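Local coordinates for hypothetical bacterial 6-phosphogluconolactonase (Bacteroides fragilis, PDB 3SCY), which is a putative 6-phosphogluconolactonase, which would hydrolyse 6-phosphogluconolactone to 6-phosphogluconate, built as a seven-bladed beta-propeller, at residues G305-N310 / C324-V329. Sequence-based numbering, arbitrary orientation. Where two conformers were deposited one is given.
Sequences GIHPRN and CRDTNV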
loop_
_atom_site.group_PDB
_atom_site.type_symbol
_atom_site.label_atom_id
_atom_site.label_comp_id
_atom_site.label_asym_id
_atom_site.label_seq_id
_atom_site.Cartn_x
_atom_site.Cartn_y
_atom_site.Cartn_z
ATOM N N GLY A 305 17.737 5.728 2.910
ATOM C CA GLY A 305 18.362 5.179 1.711
ATOM C C GLY A 305 17.552 5.621 0.500
ATOM O O GLY A 305 16.460 6.205 0.628
ATOM N N ILE A 306 18.064 5.358 -0.684
ATOM C CA ILE A 306 17.459 5.878 -1.907
ATOM C C ILE A 306 16.257 5.104 -2.370
ATOM O O ILE A 306 16.280 3.879 -2.481
ATOM C CB ILE A 306 18.501 5.990 -3.054
ATOM C CG1 ILE A 306 19.780 6.731 -2.571
ATOM C CG2 ILE A 306 17.891 6.651 -4.308
ATOM C CD1 ILE A 306 19.582 8.161 -1.945
ATOM N N HIS A 307 15.225 5.879 -2.723
ATOM C CA HIS A 307 13.955 5.446 -3.293
ATOM C C HIS A 307 13.084 4.675 -2.277
ATOM O O HIS A 307 12.714 3.517 -2.519
ATOM C CB HIS A 307 14.162 4.650 -4.589
ATOM C CG HIS A 307 12.996 4.734 -5.530
ATOM N ND1 HIS A 307 12.920 5.720 -6.500
ATOM C CD2 HIS A 307 11.876 3.960 -5.599
ATOM C CE1 HIS A 307 11.787 5.493 -7.152
ATOM N NE2 HIS A 307 11.120 4.454 -6.637
ATOM N N PRO A 308 12.662 5.384 -1.190
ATOM C CA PRO A 308 11.732 4.784 -0.203
ATOM C C PRO A 308 10.295 4.753 -0.734
ATOM O O PRO A 308 9.438 5.518 -0.315
ATOM C CB PRO A 308 11.852 5.726 1.000
ATOM C CG PRO A 308 12.174 7.068 0.395
ATOM C CD PRO A 308 13.054 6.760 -0.802
ATOM N N ARG A 309 10.017 3.848 -1.671
ATOM C CA ARG A 309 8.680 3.744 -2.275
ATOM C C ARG A 309 7.606 3.176 -1.292
ATOM O O ARG A 309 6.401 3.390 -1.470
ATOM C CB ARG A 309 8.807 2.826 -3.504
ATOM C CG ARG A 309 7.507 2.376 -4.172
ATOM C CD ARG A 309 7.815 1.700 -5.517
ATOM N NE ARG A 309 6.612 1.055 -6.059
ATOM C CZ ARG A 309 5.994 1.414 -7.181
ATOM N NH1 ARG A 309 6.477 2.406 -7.930
ATOM N NH2 ARG A 309 4.884 0.786 -7.567
ATOM N N ASN A 310 8.066 2.449 -0.265
ATOM C CA ASN A 310 7.187 1.786 0.680
ATOM C C ASN A 310 7.845 1.693 2.034
ATOM O O ASN A 310 9.062 1.566 2.120
ATOM C CB ASN A 310 6.893 0.365 0.147
ATOM C CG ASN A 310 5.983 -0.444 1.046
ATOM O OD1 ASN A 310 6.428 -1.109 1.986
ATOM N ND2 ASN A 310 4.689 -0.314 0.842
ATOM N N CYS A 324 14.198 0.563 0.604
ATOM C CA CYS A 324 14.922 1.514 -0.245
ATOM C C CYS A 324 15.289 0.773 -1.515
ATOM O O CYS A 324 16.233 -0.020 -1.518
ATOM C CB CYS A 324 16.141 2.067 0.480
ATOM S SG CYS A 324 15.755 2.905 2.033
ATOM N N ARG A 325 14.502 0.979 -2.568
ATOM C CA ARG A 325 14.637 0.239 -3.816
ATOM C C ARG A 325 16.032 0.366 -4.415
ATOM O O ARG A 325 16.579 -0.639 -4.865
ATOM C CB ARG A 325 13.612 0.720 -4.830
ATOM C CG ARG A 325 13.550 -0.142 -6.113
ATOM C CD ARG A 325 12.841 0.590 -7.228
ATOM N NE ARG A 325 13.629 1.702 -7.754
ATOM C CZ ARG A 325 13.255 2.508 -8.743
ATOM N NH1 ARG A 325 12.086 2.333 -9.346
ATOM N NH2 ARG A 325 14.045 3.500 -9.130
ATOM N N ASP A 326 16.590 1.591 -4.444
ATOM C CA ASP A 326 17.850 1.792 -5.132
ATOM C C ASP A 326 19.090 1.470 -4.298
ATOM O O ASP A 326 20.160 1.247 -4.871
ATOM C CB ASP A 326 17.906 3.209 -5.691
ATOM C CG ASP A 326 16.867 3.463 -6.780
ATOM O OD1 ASP A 326 16.276 2.482 -7.289
ATOM O OD2 ASP A 326 16.679 4.627 -7.155
ATOM N N THR A 327 18.954 1.401 -2.969
ATOM C CA THR A 327 20.081 1.077 -2.085
ATOM C C THR A 327 20.051 -0.431 -1.779
ATOM O O THR A 327 20.954 -0.964 -1.135
ATOM C CB THR A 327 20.010 1.958 -0.824
ATOM O OG1 THR A 327 19.916 3.318 -1.254
ATOM C CG2 THR A 327 21.257 1.826 0.055
ATOM N N ASN A 328 18.996 -1.121 -2.232
ATOM C CA ASN A 328 18.821 -2.560 -2.056
ATOM C C ASN A 328 18.877 -2.948 -0.581
ATOM O O ASN A 328 19.568 -3.903 -0.203
ATOM C CB ASN A 328 19.876 -3.348 -2.884
ATOM C CG ASN A 328 19.755 -3.085 -4.358
ATOM O OD1 ASN A 328 18.645 -3.020 -4.911
ATOM N ND2 ASN A 328 20.888 -2.831 -4.999
ATOM N N VAL A 329 18.142 -2.194 0.256
ATOM C CA VAL A 329 18.103 -2.429 1.708
ATOM C C VAL A 329 16.751 -2.090 2.291
ATOM O O VAL A 329 16.014 -1.281 1.729
ATOM C CB VAL A 329 19.183 -1.631 2.524
ATOM C CG1 VAL A 329 20.609 -2.112 2.248
ATOM C CG2 VAL A 329 19.050 -0.119 2.333
HETATM O O HOH W 1 15.504 6.804 -7.598
#
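The guanidinium of Arg325 lies flat over the imidazole of His307: the planes are 3° apart, the group centres are separated by 3.6 Å, and CZ sits above the middle of the ring. A bend at chi3 (71°) in an otherwise extended Arg325 chain folds the guanidinium over that face. Asp326 meets the same guanidinium at its edge and in its plane. NE and NH2 of Arg325 both bond to Asp326 OD1, at 2.8 and 3.1 Å respectively, a side-on salt bridge that fixes the rotation of the stacked group. The other carboxylate oxygen, Asp326 OD2, packs 3.6 Å from His307 CB and accepts a bond from a water that also joins His307 ND1.

Two backbone bonds and one to a side chain join the loops. Arg325 N donates to His307 O at 3.1 Å and 164°; Arg309 N reaches that oxygen from the opposite face of the carbonyl plane. Asp326 N donates to Ile306 O, while Ile306 N donates to the hydroxyl oxygen OG1 of Thr327 at 2.8 Å. Cys324 SG rests 3.5 Å from Gly305 CA.

The contact thus ties the connection entering the 310-350 propeller blade to the 319-324/329-335 hairpin turn, whose Asn328 and Val329 form a G1 bulge opposite Cys324. The carboxylate of Asp326 probably offsets part of the positive charge that Arg325 lays over the ring, and stack, salt bridge and shared water together hold imidazole and guanidinium face to face.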